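Local coordinates for protein neuroglobin (Symsagittifera roscoffensis, PDB 4B4Y) that binds heme and dioxygen as a member of the globin family and probably serves oxygen storage, transport or sensing, at residues 34-37 and 38-41; 44-47 and 48-52; 55-58 and 59-63; 97-100 and 101-104. One frame throughout, in Å; residues are numbered along the deposited sequence.

Contacts 1 to 4 follow one another along one globin chain, and three of them touch the same heme. Contacts 1 and 2 (centres 12 Å apart) build one wall of the pocket: L36 CD1 meets F50 CZ at 3.9 Å, and M40 SD lies 3.9 Å from W52 CH2. Contact 3 starts the next short helix and is tied back to contact 1 by the D34 OD1 to R63 NH1 salt bridge, 2.6 Å long, while the ring of F47 links contacts 2 and 3. Contact 4 lies across the porphyrin, its centre about 21 Å from that of contact 1, and supplies H103, a ligand of the iron. Contacts 2 and 4 both reach the second subunit.

Contact 1. Residues 34-37 and 38-41; sequences DVLQ and QFME. With HEM (protoporphyrin IX containing Fe), chain B.
Four successive i to i+4 backbone hydrogen bonds join residues 34-37 to 38-41: Q38 N to D34 O, F39 N to V35 O, M40 N to L36 O and E41 N to Q37 O. The two segments are thus consecutive turns of helix 28-42. On the outer side Q37 and E41 repeat this spacing with their side chains, Q37 NE2 donating to E41 OE2 over 2.9 Å in a nearly straight bond (169°). The acceptor lies in the plane of the amide, yet the carboxylate is approached from above its own plane, the two flat groups standing 85° apart. Q37 sends CG away from its backbone N (chi1 -180°) and runs on extended, which carries the amide over to the E41 carboxylate. Glutamine suits the place because its other end, OE1, accepts from R63, which also salt-bridges D34. With a leucine in place of Q37, E41 OE2 would probably lose its neutral donor and be freer to turn, and R63 would lose an acceptor. The inner side is apolar. L36 CG sits 4.2 Å from M40 SD, and the flexible methionine bends at its last torsion as it packs against F68 and W52. L36 CD1 comes to the edge of the F39 ring, 4.5 Å from CD2. That ring reaches the porphyrin, its CZ 3.8 Å from the heme methyl CMC, with the vinyl carbon CAC level with its edge. Polar outside and greasy inside, this is the amphipathic helix of a globin, whose buried side lines the heme pocket.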
# COMPACT_ATOMS: atom_id res chain seq x y z
N ASP A 34 4.02 15.29 -11.30
CA ASP A 34 3.07 16.07 -12.12
C ASP A 34 1.99 15.13 -12.67
O ASP A 34 0.86 15.46 -12.59
CB ASP A 34 3.79 16.77 -13.33
CG ASP A 34 4.58 18.00 -12.92
OD1 ASP A 34 4.42 18.48 -11.76
OD2 ASP A 34 5.46 18.44 -13.73
N VAL A 35 2.38 13.97 -13.16
CA VAL A 35 1.46 13.02 -13.70
C VAL A 35 0.46 12.51 -12.64
O VAL A 35 -0.75 12.44 -12.90
CB VAL A 35 2.18 11.79 -14.31
CG1 VAL A 35 1.16 10.66 -14.65
CG2 VAL A 35 3.01 12.20 -15.54
N LEU A 36 0.99 12.08 -11.49
CA LEU A 36 0.14 11.48 -10.47
C LEU A 36 -0.82 12.59 -9.88
O LEU A 36 -1.97 12.30 -9.54
CB LEU A 36 1.08 10.91 -9.33
CG LEU A 36 0.40 10.15 -8.15
CD1 LEU A 36 -0.41 9.03 -8.69
CD2 LEU A 36 1.50 9.62 -7.08
N GLN A 37 -0.31 13.81 -9.73
CA GLN A 37 -1.10 14.90 -9.21
C GLN A 37 -2.27 15.23 -10.20
O GLN A 37 -3.44 15.35 -9.78
CB GLN A 37 -0.23 16.16 -9.02
CG GLN A 37 -1.12 17.29 -8.46
CD GLN A 37 -0.40 18.67 -8.43
OE1 GLN A 37 0.84 18.74 -8.18
NE2 GLN A 37 -1.19 19.77 -8.64
N GLN A 38 -1.98 15.28 -11.49
CA GLN A 38 -3.06 15.60 -12.46
C GLN A 38 -4.03 14.41 -12.44
O GLN A 38 -5.26 14.61 -12.53
CB GLN A 38 -2.47 15.74 -13.86
CG GLN A 38 -3.54 16.18 -14.95
CD GLN A 38 -3.05 15.97 -16.43
OE1 GLN A 38 -1.86 15.60 -16.66
NE2 GLN A 38 -3.97 16.18 -17.42
N PHE A 39 -3.50 13.17 -12.42
CA PHE A 39 -4.37 11.97 -12.43
C PHE A 39 -5.38 12.01 -11.25
O PHE A 39 -6.57 11.69 -11.43
CB PHE A 39 -3.50 10.73 -12.27
CG PHE A 39 -4.25 9.42 -12.30
CD1 PHE A 39 -5.10 9.09 -13.31
CD2 PHE A 39 -4.02 8.48 -11.30
CE1 PHE A 39 -5.75 7.82 -13.33
CE2 PHE A 39 -4.62 7.23 -11.32
CZ PHE A 39 -5.49 6.89 -12.30
N MET A 40 -4.89 12.39 -10.08
CA MET A 40 -5.71 12.47 -8.88
C MET A 40 -6.69 13.68 -8.92
O MET A 40 -7.78 13.56 -8.43
CB MET A 40 -4.81 12.50 -7.60
CG MET A 40 -4.01 11.13 -7.40
SD MET A 40 -2.97 11.26 -5.90
CE MET A 40 -4.27 10.99 -4.61
N GLU A 41 -6.28 14.81 -9.51
CA GLU A 41 -7.21 15.93 -9.75
C GLU A 41 -8.37 15.60 -10.65
O GLU A 41 -9.56 15.94 -10.35
CB GLU A 41 -6.43 17.15 -10.29
CG GLU A 41 -5.51 17.71 -9.21
CD GLU A 41 -4.64 18.80 -9.71
OE1 GLU A 41 -4.43 18.82 -10.96
OE2 GLU A 41 -4.10 19.59 -8.85
CHA HEM B . 0.47 0.02 -7.01
CHB HEM B . 2.65 1.01 -11.18
CHC HEM B . -1.74 1.94 -13.14
CHD HEM B . -3.66 2.03 -8.73
C1A HEM B . 1.45 0.19 -7.96
C2A HEM B . 2.82 -0.18 -7.85
C3A HEM B . 3.42 0.10 -8.98
C4A HEM B . 2.44 0.59 -9.88
CMA HEM B . 4.92 -0.13 -9.37
CAA HEM B . 3.45 -0.80 -6.56
CBA HEM B . 4.09 0.32 -5.77
CGA HEM B . 4.49 -0.12 -4.37
O1A HEM B . 5.03 -1.19 -4.14
O2A HEM B . 4.24 0.65 -3.42
C1B HEM B . 1.65 1.32 -12.12
C2B HEM B . 1.83 1.51 -13.55
C3B HEM B . 0.64 1.73 -14.10
C4B HEM B . -0.34 1.74 -13.02
CMB HEM B . 3.21 1.41 -14.25
CAB HEM B . 0.33 2.04 -15.58
CBB HEM B . 0.46 1.08 -16.50
C1C HEM B . -2.62 2.14 -12.09
C2C HEM B . -3.94 2.78 -12.15
C3C HEM B . -4.42 2.88 -10.93
C4C HEM B . -3.45 2.26 -10.07
CMC HEM B . -4.62 3.34 -13.43
CAC HEM B . -5.82 3.47 -10.51
CBC HEM B . -5.91 4.09 -9.33
C1D HEM B . -2.82 1.31 -7.89
C2D HEM B . -3.15 0.77 -6.56
C3D HEM B . -1.87 0.19 -6.12
C4D HEM B . -0.85 0.44 -7.12
CMD HEM B . -4.44 0.84 -5.73
CAD HEM B . -1.53 -0.40 -4.76
CBD HEM B . -1.27 1.13 -4.96
CGD HEM B . -0.76 1.49 -3.70
O1D HEM B . -0.71 2.72 -3.49
O2D HEM B . -0.52 0.45 -3.00
NA HEM B . 1.26 0.63 -9.21
NB HEM B . 0.34 1.45 -11.87
NC HEM B . -2.35 1.86 -10.81
ND HEM B . -1.50 1.00 -8.17
FE HEM B . -0.57 1.19 -9.97

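Contact 2. Residues 44-47 and 48-52; sequences PETF and QIFPW. With HEM (protoporphyrin IX containing Fe), chain B.
E45 O is shared by two backbone donors, Q48 N at 3.1 Å and I49 N at 3.3 Å. The first stands well above the carbonyl plane (62°) while the second lies in it, a mixed pattern fitting the brevity of helix 46-49. F50 N then bonds to T46 O, and F50, the first residue past the helix, turns its ring across T46, with CD2 3.8 Å from T46 CB. Over one face of this ring lies W52 CZ2, offset toward the rim, the two rings inclined rather than perpendicular, and over the opposite face the heme vinyl carbon CBC. An aromatic residue suits this sandwich because it is flat on both sides; F50 CE1 comes within 3.6 Å of porphyrin CHD. I49 adds a branched aliphatic neighbour, CG2 lying 3.6 Å from the heme methyl CMD, while its CD1 runs beside E45 CG. W52 NE1 gives a bent hydrogen bond (132°) to propionate oxygen O1D at 2.8 Å, approached in the indole plane. The heme thus lies against hydrocarbon, while one propionate takes a neutral indole donor and the heme also accepts from cationic R67 of the second subunit, probably steadying its negative charge.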
# COMPACT_ATOMS: atom_id res chain seq x y z
N PRO A 44 -11.23 11.74 -9.12
CA PRO A 44 -11.24 11.94 -7.66
C PRO A 44 -11.45 10.63 -6.97
O PRO A 44 -10.99 10.48 -5.84
CB PRO A 44 -12.46 12.86 -7.43
CG PRO A 44 -12.82 13.39 -8.83
CD PRO A 44 -12.12 12.66 -9.84
N GLU A 45 -12.06 9.65 -7.62
CA GLU A 45 -12.13 8.35 -6.95
C GLU A 45 -10.82 7.66 -6.60
O GLU A 45 -10.84 6.65 -5.84
CB GLU A 45 -12.94 7.39 -7.80
CG GLU A 45 -12.30 7.00 -9.18
CD GLU A 45 -12.69 7.94 -10.36
OE1 GLU A 45 -12.69 9.18 -10.17
OE2 GLU A 45 -12.98 7.39 -11.45
N THR A 46 -9.68 8.16 -7.12
CA THR A 46 -8.40 7.56 -6.76
C THR A 46 -8.06 7.81 -5.29
O THR A 46 -7.10 7.22 -4.71
CB THR A 46 -7.26 8.23 -7.59
OG1 THR A 46 -7.37 9.61 -7.35
CG2 THR A 46 -7.43 8.00 -9.08
N PHE A 47 -8.76 8.75 -4.67
CA PHE A 47 -8.46 9.07 -3.27
C PHE A 47 -9.08 7.94 -2.39
O PHE A 47 -8.64 7.80 -1.26
CB PHE A 47 -9.11 10.37 -2.82
CG PHE A 47 -8.25 11.61 -3.00
CD1 PHE A 47 -8.20 12.26 -4.21
CD2 PHE A 47 -7.51 12.11 -1.97
CE1 PHE A 47 -7.44 13.41 -4.42
CE2 PHE A 47 -6.74 13.27 -2.18
CZ PHE A 47 -6.73 13.91 -3.44
N GLN A 48 -10.04 7.18 -2.90
CA GLN A 48 -10.50 5.96 -2.23
C GLN A 48 -9.69 4.73 -2.66
O GLN A 48 -9.49 3.89 -1.84
CB GLN A 48 -11.99 5.63 -2.46
CG GLN A 48 -12.91 6.84 -2.24
CD GLN A 48 -12.54 7.76 -1.05
OE1 GLN A 48 -12.12 7.29 0.07
NE2 GLN A 48 -12.67 9.12 -1.29
N ILE A 49 -9.12 4.69 -3.88
CA ILE A 49 -8.36 3.52 -4.36
C ILE A 49 -6.90 3.48 -3.81
O ILE A 49 -6.45 2.46 -3.34
CB ILE A 49 -8.38 3.50 -5.89
CG1 ILE A 49 -9.84 3.42 -6.36
CG2 ILE A 49 -7.60 2.33 -6.42
CD1 ILE A 49 -10.05 3.93 -7.85
N PHE A 50 -6.18 4.61 -3.82
CA PHE A 50 -4.90 4.66 -3.21
C PHE A 50 -5.10 4.70 -1.68
O PHE A 50 -5.67 5.63 -1.13
CB PHE A 50 -4.13 5.90 -3.64
CG PHE A 50 -3.70 5.90 -5.10
CD1 PHE A 50 -2.86 4.90 -5.60
CD2 PHE A 50 -4.05 6.98 -5.93
CE1 PHE A 50 -2.41 4.89 -6.94
CE2 PHE A 50 -3.64 7.03 -7.29
CZ PHE A 50 -2.80 6.02 -7.81
N PRO A 51 -4.58 3.69 -0.97
CA PRO A 51 -4.88 3.69 0.47
C PRO A 51 -4.24 4.83 1.18
O PRO A 51 -4.79 5.29 2.13
CB PRO A 51 -4.24 2.36 1.00
CG PRO A 51 -3.94 1.54 -0.29
CD PRO A 51 -3.71 2.57 -1.40
N TRP A 52 -3.06 5.26 0.77
CA TRP A 52 -2.40 6.32 1.45
C TRP A 52 -2.96 7.70 1.16
O TRP A 52 -2.50 8.71 1.76
CB TRP A 52 -0.95 6.29 1.02
CG TRP A 52 -0.80 6.16 -0.45
CD1 TRP A 52 -0.59 5.00 -1.17
CD2 TRP A 52 -0.87 7.25 -1.43
NE1 TRP A 52 -0.46 5.34 -2.56
CE2 TRP A 52 -0.63 6.69 -2.72
CE3 TRP A 52 -1.05 8.63 -1.32
CZ2 TRP A 52 -0.63 7.48 -3.89
CZ3 TRP A 52 -1.04 9.40 -2.47
CH2 TRP A 52 -0.82 8.82 -3.75
CHA HEM B . 0.47 0.02 -7.01
CHB HEM B . 2.65 1.01 -11.18
CHC HEM B . -1.74 1.94 -13.14
CHD HEM B . -3.66 2.03 -8.73
C1A HEM B . 1.45 0.19 -7.96
C2A HEM B . 2.82 -0.18 -7.85
C3A HEM B . 3.42 0.10 -8.98
C4A HEM B . 2.44 0.59 -9.88
CMA HEM B . 4.92 -0.13 -9.37
CAA HEM B . 3.45 -0.80 -6.56
CBA HEM B . 4.09 0.32 -5.77
CGA HEM B . 4.49 -0.12 -4.37
O1A HEM B . 5.03 -1.19 -4.14
O2A HEM B . 4.24 0.65 -3.42
C1B HEM B . 1.65 1.32 -12.12
C2B HEM B . 1.83 1.51 -13.55
C3B HEM B . 0.64 1.73 -14.10
C4B HEM B . -0.34 1.74 -13.02
CMB HEM B . 3.21 1.41 -14.25
CAB HEM B . 0.33 2.04 -15.58
CBB HEM B . 0.46 1.08 -16.50
C1C HEM B . -2.62 2.14 -12.09
C2C HEM B . -3.94 2.78 -12.15
C3C HEM B . -4.42 2.88 -10.93
C4C HEM B . -3.45 2.26 -10.07
CMC HEM B . -4.62 3.34 -13.43
CAC HEM B . -5.82 3.47 -10.51
CBC HEM B . -5.91 4.09 -9.33
C1D HEM B . -2.82 1.31 -7.89
C2D HEM B . -3.15 0.77 -6.56
C3D HEM B . -1.87 0.19 -6.12
C4D HEM B . -0.85 0.44 -7.12
CMD HEM B . -4.44 0.84 -5.73
CAD HEM B . -1.53 -0.40 -4.76
CBD HEM B . -1.27 1.13 -4.96
CGD HEM B . -0.76 1.49 -3.70
O1D HEM B . -0.71 2.72 -3.49
O2D HEM B . -0.52 0.45 -3.00
NA HEM B . 1.26 0.63 -9.21
NB HEM B . 0.34 1.45 -11.87
NC HEM B . -2.35 1.86 -10.81
ND HEM B . -1.50 1.00 -8.17
FE HEM B . -0.57 1.19 -9.97

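Contact 3. Residues 55-58 and 59-63; sequences ASKT and AKEMR
T58 is the N-cap of helix 59-62, and its carbonyl O receives M62 N at 2.8 Å, nearly along the C=O axis, to close the first turn. The side chains of T58 and E61 complete a capping box, each taking a backbone N-H of the other. T58 OG1 sits between its backbone N and carbonyl carbon (chi1 65°), which aims the hydroxyl into the turn, where it accepts from E61 N at 2.9 Å (160°). In return E61 reaches back, extended beyond CG, and its OE1 accepts from T58 N at 3.1 Å, the N-H arriving from above the carboxylate plane. Threonine suits the cap with a short oxygen, and its methyl CG2 rests 4.0 Å from E61 OE1; glutamate has the reach to span the turn. Preceding the cap, K57 lays CB 3.6 Å from E61 OE1, its chain crossing that of E61 at about a right angle. K57 CB also meets M62 SD at 4.2 Å, while M62 packs inward on W52 and F68. Two N-H groups that the helix could not satisfy from within are thereby bonded, and the negative carboxylate lies at the helix's positive end, where its ionised form is probably favoured.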
# COMPACT_ATOMS: atom_id res chain seq x y z
N ALA A 55 -8.25 11.86 1.72
CA ALA A 55 -9.39 12.50 1.13
C ALA A 55 -9.75 13.92 1.68
O ALA A 55 -10.59 14.60 1.09
CB ALA A 55 -10.57 11.58 1.32
N SER A 56 -9.19 14.32 2.83
CA SER A 56 -9.43 15.70 3.34
C SER A 56 -8.44 16.69 2.67
O SER A 56 -8.49 17.90 2.90
CB SER A 56 -9.29 15.73 4.87
OG SER A 56 -7.92 15.61 5.27
N LYS A 57 -7.53 16.19 1.83
CA LYS A 57 -6.58 17.07 1.19
C LYS A 57 -6.78 17.09 -0.32
O LYS A 57 -7.30 16.12 -0.87
CB LYS A 57 -5.19 16.58 1.52
CG LYS A 57 -4.91 16.70 3.00
CD LYS A 57 -3.45 16.34 3.39
CE LYS A 57 -3.23 16.64 4.92
NZ LYS A 57 -4.39 17.54 5.42
N THR A 58 -6.39 18.18 -0.97
CA THR A 58 -6.29 18.22 -2.43
C THR A 58 -5.05 17.43 -2.92
O THR A 58 -4.10 17.27 -2.19
CB THR A 58 -6.10 19.66 -2.91
OG1 THR A 58 -4.85 20.10 -2.41
CG2 THR A 58 -7.24 20.62 -2.37
N ALA A 59 -5.05 17.03 -4.20
CA ALA A 59 -3.92 16.32 -4.82
C ALA A 59 -2.66 17.11 -4.60
O ALA A 59 -1.63 16.58 -4.24
CB ALA A 59 -4.17 16.10 -6.32
N LYS A 60 -2.75 18.42 -4.79
CA LYS A 60 -1.58 19.26 -4.61
C LYS A 60 -1.13 19.29 -3.14
O LYS A 60 0.07 19.38 -2.85
CB LYS A 60 -1.88 20.70 -5.07
CG LYS A 60 -0.60 21.62 -4.92
CD LYS A 60 -0.91 23.11 -5.21
CE LYS A 60 0.39 23.96 -5.39
NZ LYS A 60 0.04 25.40 -5.75
N GLU A 61 -2.07 19.30 -2.19
CA GLU A 61 -1.62 19.16 -0.82
C GLU A 61 -0.96 17.77 -0.60
O GLU A 61 0.01 17.71 0.12
CB GLU A 61 -2.75 19.40 0.19
CG GLU A 61 -3.07 20.88 0.32
CD GLU A 61 -4.43 21.13 0.96
OE1 GLU A 61 -5.27 20.19 1.08
OE2 GLU A 61 -4.63 22.29 1.34
N MET A 62 -1.47 16.71 -1.26
CA MET A 62 -0.92 15.36 -1.11
C MET A 62 0.49 15.31 -1.64
O MET A 62 1.34 14.59 -1.11
CB MET A 62 -1.76 14.28 -1.85
CG MET A 62 -2.99 13.87 -1.20
SD MET A 62 -2.79 13.25 0.49
CE MET A 62 -1.50 12.05 0.42
N ARG A 63 0.76 16.07 -2.68
CA ARG A 63 2.12 16.06 -3.26
C ARG A 63 3.26 16.22 -2.25
O ARG A 63 4.37 15.70 -2.50
CB ARG A 63 2.27 17.09 -4.41
CG ARG A 63 3.51 16.85 -5.35
CD ARG A 63 3.44 17.73 -6.50
NE ARG A 63 4.67 17.78 -7.25
CZ ARG A 63 4.73 18.00 -8.55
NH1 ARG A 63 3.59 18.20 -9.27
NH2 ARG A 63 5.91 17.95 -9.14

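Contact 4. Residues 97-100 and 101-104; sequences SSLG and AMHT. With HEM (protoporphyrin IX containing Fe), chain B.
H103, held from behind by L99, binds the heme iron through NE2 at 2.0 Å. Its ring stands edge-on to the porphyrin and lies along the line of two opposite pyrrole nitrogens, with CD2 3.0 Å from NC and CE1 2.9 Å from NA. Histidine serves here because it has a second nitrogen facing the other way: ND1 donates to L99 O at 3.0 Å, which helps to set the turn of the ring. The carbonyl is met from above its plane (40° out of it), and the oxygen is tilted only slightly from the ring. Flanking the imidazole, L99 and M102 rest on the same heme side. L99 CD1 touches the heme methyl CMA at 3.9 Å, and M102 SD lies 4.0 Å from the meso carbon CHA, beside the propionate carbon CAA. M102 runs out extended beyond CG, so that its CE passes S98 O at 3.2 Å and also nears L99 CD2. With an alanine in place of M102, a gap would probably open beside CHA and the propionate root, and L99 CD2 would be likely to lose one apolar neighbour. Further out, H103 N bonds to G100 O, M102 N makes a weak bond to L99 O, and V152 of helix 135-153 packs on both L99 and H103. S98 OG accepts from R67 of the second subunit. A histidine on the iron whose other nitrogen is tied to a carbonyl four residues earlier is the hallmark of the proximal heme site of globins.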
# COMPACT_ATOMS: atom_id res chain seq x y z
N SER A 97 5.47 -9.11 -11.52
CA SER A 97 5.03 -10.31 -10.77
C SER A 97 3.85 -10.01 -9.83
O SER A 97 2.69 -10.25 -10.23
CB SER A 97 6.25 -10.95 -10.03
OG SER A 97 5.95 -12.13 -9.30
N SER A 98 4.15 -9.48 -8.63
CA SER A 98 3.13 -9.08 -7.65
C SER A 98 2.30 -7.81 -7.94
O SER A 98 1.37 -7.52 -7.15
CB SER A 98 3.71 -9.01 -6.20
OG SER A 98 4.32 -7.75 -5.87
N LEU A 99 2.63 -7.06 -9.01
CA LEU A 99 1.77 -5.92 -9.43
C LEU A 99 0.40 -6.33 -9.93
O LEU A 99 -0.53 -5.60 -9.74
CB LEU A 99 2.42 -5.02 -10.51
CG LEU A 99 3.81 -4.55 -10.17
CD1 LEU A 99 4.30 -3.55 -11.16
CD2 LEU A 99 3.95 -4.02 -8.73
N GLY A 100 0.33 -7.44 -10.66
CA GLY A 100 -0.93 -7.99 -11.19
C GLY A 100 -2.10 -7.99 -10.19
O GLY A 100 -3.19 -7.52 -10.51
N ALA A 101 -1.84 -8.46 -8.96
CA ALA A 101 -2.82 -8.59 -7.93
C ALA A 101 -3.29 -7.23 -7.42
O ALA A 101 -4.40 -7.14 -6.87
CB ALA A 101 -2.20 -9.41 -6.75
N MET A 102 -2.46 -6.20 -7.52
CA MET A 102 -2.90 -4.88 -7.16
C MET A 102 -3.73 -4.24 -8.27
O MET A 102 -4.48 -3.34 -8.01
CB MET A 102 -1.75 -3.94 -6.75
CG MET A 102 -0.78 -4.58 -5.68
SD MET A 102 0.75 -3.69 -5.64
CE MET A 102 1.68 -5.07 -5.07
N HIS A 103 -3.72 -4.77 -9.46
CA HIS A 103 -4.28 -4.01 -10.58
C HIS A 103 -5.38 -4.76 -11.26
O HIS A 103 -5.66 -4.50 -12.45
CB HIS A 103 -3.17 -3.57 -11.56
CG HIS A 103 -2.25 -2.50 -11.01
ND1 HIS A 103 -0.98 -2.76 -10.52
CD2 HIS A 103 -2.41 -1.14 -10.93
CE1 HIS A 103 -0.40 -1.61 -10.16
NE2 HIS A 103 -1.24 -0.61 -10.41
N THR A 104 -6.01 -5.71 -10.54
CA THR A 104 -7.14 -6.42 -11.14
C THR A 104 -8.34 -5.47 -11.40
O THR A 104 -8.44 -4.44 -10.73
CB THR A 104 -7.67 -7.59 -10.28
OG1 THR A 104 -8.09 -7.12 -9.02
CG2 THR A 104 -6.63 -8.70 -10.07
CHA HEM B . 0.47 0.02 -7.01
CHB HEM B . 2.65 1.01 -11.18
CHC HEM B . -1.74 1.94 -13.14
CHD HEM B . -3.66 2.03 -8.73
C1A HEM B . 1.45 0.19 -7.96
C2A HEM B . 2.82 -0.18 -7.85
C3A HEM B . 3.42 0.10 -8.98
C4A HEM B . 2.44 0.59 -9.88
CMA HEM B . 4.92 -0.13 -9.37
CAA HEM B . 3.45 -0.80 -6.56
CBA HEM B . 4.09 0.32 -5.77
CGA HEM B . 4.49 -0.12 -4.37
O1A HEM B . 5.03 -1.19 -4.14
O2A HEM B . 4.24 0.65 -3.42
C1B HEM B . 1.65 1.32 -12.12
C2B HEM B . 1.83 1.51 -13.55
C3B HEM B . 0.64 1.73 -14.10
C4B HEM B . -0.34 1.74 -13.02
CMB HEM B . 3.21 1.41 -14.25
CAB HEM B . 0.33 2.04 -15.58
CBB HEM B . 0.46 1.08 -16.50
C1C HEM B . -2.62 2.14 -12.09
C2C HEM B . -3.94 2.78 -12.15
C3C HEM B . -4.42 2.88 -10.93
C4C HEM B . -3.45 2.26 -10.07
CMC HEM B . -4.62 3.34 -13.43
CAC HEM B . -5.82 3.47 -10.51
CBC HEM B . -5.91 4.09 -9.33
C1D HEM B . -2.82 1.31 -7.89
C2D HEM B . -3.15 0.77 -6.56
C3D HEM B . -1.87 0.19 -6.12
C4D HEM B . -0.85 0.44 -7.12
CMD HEM B . -4.44 0.84 -5.73
CAD HEM B . -1.53 -0.40 -4.76
CBD HEM B . -1.27 1.13 -4.96
CGD HEM B . -0.76 1.49 -3.70
O1D HEM B . -0.71 2.72 -3.49
O2D HEM B . -0.52 0.45 -3.00
NA HEM B . 1.26 0.63 -9.21
NB HEM B . 0.34 1.45 -11.87
NC HEM B . -2.35 1.86 -10.81
ND HEM B . -1.50 1.00 -8.17
FE HEM B . -0.57 1.19 -9.97